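Local coordinates for ribonuclease J (PDB 5HAB), which probably degrades RNA as an exoribonuclease of the beta-CASP group of metallo-beta-lactamase-fold hydrolases, at residues B[51-56]-B[101-106]. The protein carries 1 engineered substitution. Residues are numbered along the deposited sequence; the frame is centred on the assembly and turned at random.
Sequences IIIDMG and VCTHGA. Engineered in segment 101-106: Ala106 (natural residue His). With nucleotides of chain D.
Asp54 and Thr103 meet where two neighbouring parallel strands run out, and the carboxylate of the first receives the backbone of the second. Thr103 N donates to Asp54 OD1 over 2.8 Å, reaching it on the syn side and only 15° out of the carboxylate plane. The other oxygen, Asp54 OD2, accepts the hydroxyl Thr103 OG1 at 2.8 Å, although the position of that hydroxyl is less certain. With CG anti to its own carbonyl carbon (chi1 -67°), the aspartate reaches across to the other strand end, where one oxygen takes the backbone N-H of Thr103 and the other faces its hydroxyl. A weak hydrogen bond with Tyr193 OH also reaches OD2.

Behind this polar grip lies regular sheet pairing. Val101 N donates to Ile52 O at 2.7 Å, and Val101 O receives Asp54 N at 2.6 Å, so Val101 is held through both its N-H and its C=O by the residues flanking Ile53, its partner in the parallel bridge. The same carbonyl oxygen, Val101 O, lies 3.4 Å from Ile53 CA in a CA-H...O contact. On the face carrying Ile51, Ile53 and Val101, CG2 of Ile51 rests 3.9 Å from CG2 of Val101. That face is covered by the second sheet, through Ile167 and Phe169 of strand 166-172 and Ile184 and Val182 of strand 179-186.

Beyond Thr103 the chain turns towards the bound RNA and what is probably the active site. His104 ND1 accepts Ala106 N at 3.0 Å, near the ring plane, while NE2 is hydrogen-bonded to Asp196, which fixes the imidazole from two sides. Ala106, engineered in place of histidine, is the N-cap of helix 107-110, and its CB lies 3.2 Å from OP2 of A3 of chain D. Thr103 immediately precedes the HxHxDH signature, which opens at His104, takes in the engineered position 106 and closes with His109; in the metallo-beta-lactamase fold this signature supplies metal ligands.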
ATOM      1  N   ILE B  51      24.810  31.411  13.491  1.00 35.01           N
ATOM      2  CA  ILE B  51      23.753  30.982  14.403  1.00 27.72           C
ATOM      3  C   ILE B  51      23.376  29.538  14.082  1.00 33.20           C
ATOM      4  O   ILE B  51      22.862  29.266  13.011  1.00 33.60           O
ATOM      5  CB  ILE B  51      22.525  31.901  14.301  1.00 31.07           C
ATOM      6  CG1 ILE B  51      22.944  33.365  14.420  1.00 34.04           C
ATOM      7  CG2 ILE B  51      21.478  31.533  15.352  1.00 29.37           C
ATOM      8  CD1 ILE B  51      23.393  33.756  15.807  1.00 42.90           C
ATOM      9  N   ILE B  52      23.642  28.611  14.994  1.00 30.99           N
ATOM     10  CA  ILE B  52      23.180  27.239  14.832  1.00 32.77           C
ATOM     11  C   ILE B  52      21.719  27.166  15.260  1.00 37.26           C
ATOM     12  O   ILE B  52      21.325  27.773  16.255  1.00 30.60           O
ATOM     13  CB  ILE B  52      24.057  26.242  15.627  1.00 31.89           C
ATOM     14  CG1 ILE B  52      25.474  26.187  15.052  1.00 33.42           C
ATOM     15  CG2 ILE B  52      23.456  24.848  15.604  1.00 26.04           C
ATOM     16  CD1 ILE B  52      26.420  25.280  15.834  1.00 30.31           C
ATOM     17  N   ILE B  53      20.911  26.445  14.489  1.00 33.27           N
ATOM     18  CA  ILE B  53      19.510  26.227  14.829  1.00 37.33           C
ATOM     19  C   ILE B  53      19.240  24.729  14.962  1.00 37.39           C
ATOM     20  O   ILE B  53      19.358  23.962  13.988  1.00 31.94           O
ATOM     21  CB  ILE B  53      18.567  26.866  13.803  1.00 40.53           C
ATOM     22  CG1 ILE B  53      18.958  28.322  13.541  1.00 33.57           C
ATOM     23  CG2 ILE B  53      17.136  26.801  14.300  1.00 38.04           C
ATOM     24  CD1 ILE B  53      17.960  29.073  12.665  1.00 28.33           C
ATOM     25  N   ASP B  54      18.937  24.342  16.201  1.00 31.98           N
ATOM     26  CA  ASP B  54      18.533  22.994  16.597  1.00 31.32           C
ATOM     27  C   ASP B  54      19.657  21.973  16.450  1.00 25.64           C
ATOM     28  O   ASP B  54      20.524  22.098  15.592  1.00 28.87           O
ATOM     29  CB  ASP B  54      17.296  22.554  15.803  1.00 25.56           C
ATOM     30  CG  ASP B  54      16.056  23.368  16.163  1.00 33.22           C
ATOM     31  OD1 ASP B  54      15.859  23.660  17.363  1.00 36.89           O
ATOM     32  OD2 ASP B  54      15.282  23.723  15.250  1.00 31.18           O
ATOM     33  N   MET B  55      19.627  20.962  17.310  1.00 21.56           N
ATOM     34  CA  MET B  55      20.610  19.892  17.312  1.00 29.61           C
ATOM     35  C   MET B  55      19.887  18.610  17.725  1.00 46.25           C
ATOM     36  O   MET B  55      19.879  18.238  18.904  1.00 44.04           O
ATOM     37  CB  MET B  55      21.768  20.197  18.275  1.00 36.96           C
ATOM     38  CG  MET B  55      22.538  21.485  17.968  1.00 50.11           C
ATOM     39  SD  MET B  55      24.016  21.731  18.979  1.00 44.78           S
ATOM     40  CE  MET B  55      24.255  20.078  19.571  1.00 50.60           C
ATOM     41  N   GLY B  56      19.283  17.931  16.755  1.00 33.21           N
ATOM     42  CA  GLY B  56      18.426  16.794  17.051  1.00 28.20           C
ATOM     43  C   GLY B  56      19.077  15.431  16.966  1.00 29.97           C
ATOM     44  O   GLY B  56      20.221  15.302  16.537  1.00 32.00           O
ATOM     45  N   VAL B 101      20.356  28.220  18.708  1.00 34.92           N
ATOM     46  CA  VAL B 101      18.922  28.338  18.962  1.00 37.08           C
ATOM     47  C   VAL B 101      18.258  26.966  18.945  1.00 40.14           C
ATOM     48  O   VAL B 101      18.537  26.140  18.076  1.00 36.83           O
ATOM     49  CB  VAL B 101      18.242  29.278  17.951  1.00 30.76           C
ATOM     50  CG1 VAL B 101      16.735  29.316  18.190  1.00 35.92           C
ATOM     51  CG2 VAL B 101      18.815  30.679  18.056  1.00 34.30           C
ATOM     52  N   CYS B 102      17.408  26.719  19.937  1.00 43.48           N
ATOM     53  CA  CYS B 102      16.564  25.532  19.952  1.00 35.14           C
ATOM     54  C   CYS B 102      15.107  25.961  19.891  1.00 45.60           C
ATOM     55  O   CYS B 102      14.594  26.571  20.830  1.00 35.35           O
ATOM     56  CB  CYS B 102      16.823  24.691  21.192  1.00 32.34           C
ATOM     57  SG  CYS B 102      18.427  23.883  21.189  1.00 39.41           S
ATOM     58  N   THR B 103      14.438  25.634  18.787  1.00 34.53           N
ATOM     59  CA  THR B 103      13.095  26.149  18.551  1.00 32.96           C
ATOM     60  C   THR B 103      12.050  25.429  19.399  1.00 21.96           C
ATOM     61  O   THR B 103      10.954  25.950  19.599  1.00 32.57           O
ATOM     62  CB  THR B 103      12.703  26.035  17.068  1.00 44.04           C
ATOM     63  OG1 THR B 103      13.038  24.730  16.588  1.00 36.18           O
ATOM     64  CG2 THR B 103      13.439  27.082  16.241  1.00 29.44           C
ATOM     65  N   HIS B 104      12.392  24.246  19.903  1.00 23.66           N
ATOM     66  CA  HIS B 104      11.571  23.589  20.925  1.00 37.94           C
ATOM     67  C   HIS B 104      12.354  22.480  21.616  1.00 30.49           C
ATOM     68  O   HIS B 104      13.517  22.234  21.293  1.00 31.55           O
ATOM     69  CB  HIS B 104      10.262  23.028  20.334  1.00 33.84           C
ATOM     70  CG  HIS B 104      10.456  21.940  19.321  1.00 29.19           C
ATOM     71  ND1 HIS B 104      11.077  20.747  19.617  1.00 27.41           N
ATOM     72  CD2 HIS B 104      10.072  21.852  18.025  1.00 33.08           C
ATOM     73  CE1 HIS B 104      11.091  19.980  18.542  1.00 35.41           C
ATOM     74  NE2 HIS B 104      10.485  20.627  17.561  1.00 29.68           N
ATOM     75  N   GLY B 105      11.703  21.785  22.544  1.00 38.80           N
ATOM     76  CA  GLY B 105      12.405  20.860  23.411  1.00 28.45           C
ATOM     77  C   GLY B 105      12.251  19.370  23.174  1.00 40.19           C
ATOM     78  O   GLY B 105      12.611  18.572  24.041  1.00 39.68           O
ATOM     79  N   ALA B 106      11.742  18.982  22.009  1.00 32.64           N
ATOM     80  CA  ALA B 106      11.620  17.562  21.681  1.00 36.64           C
ATOM     81  C   ALA B 106      12.958  17.051  21.160  1.00 40.38           C
ATOM     82  O   ALA B 106      13.801  17.847  20.739  1.00 35.63           O
ATOM     83  CB  ALA B 106      10.520  17.335  20.658  1.00 36.47           C
TER
ATOM     84  P     A D   3      10.088  13.104  21.920  1.00109.59           P
ATOM     85  OP1   A D   3       9.666  13.575  23.265  1.00102.20           O
ATOM     86  OP2   A D   3      10.473  14.097  20.888  1.00 93.67           O
ATOM     87  O5'   A D   3      11.313  12.097  22.096  1.00104.14           O
ATOM     88  C5'   A D   3      11.348  11.161  23.166  1.00109.30           C
ATOM     89  C4'   A D   3      10.781   9.823  22.758  1.00114.64           C
ATOM     90  O4'   A D   3      11.734   9.090  21.946  1.00113.57           O
ATOM     91  C3'   A D   3      10.448   8.864  23.888  1.00115.68           C
ATOM     92  O3'   A D   3       9.210   9.164  24.505  1.00107.50           O
ATOM     93  C2'   A D   3      10.466   7.506  23.194  1.00113.44           C
ATOM     94  O2'   A D   3       9.245   7.280  22.503  1.00109.74           O
ATOM     95  C1'   A D   3      11.578   7.702  22.158  1.00114.76           C
ATOM     96  N9    A D   3      12.865   7.112  22.580  1.00111.11           N
ATOM     97  C8    A D   3      13.937   7.703  23.205  1.00103.43           C
ATOM     98  N7    A D   3      14.935   6.879  23.432  1.00 96.14           N
ATOM     99  C5    A D   3      14.492   5.664  22.920  1.00115.14           C
ATOM    100  C6    A D   3      15.080   4.384  22.846  1.00115.85           C
ATOM    101  N6    A D   3      16.299   4.094  23.308  1.00111.25           N
ATOM    102  N1    A D   3      14.359   3.394  22.271  1.00116.55           N
ATOM    103  C2    A D   3      13.137   3.674  21.805  1.00102.03           C
ATOM    104  N3    A D   3      12.481   4.831  21.815  1.00104.36           N
ATOM    105  C4    A D   3      13.220   5.796  22.393  1.00115.78           C
TER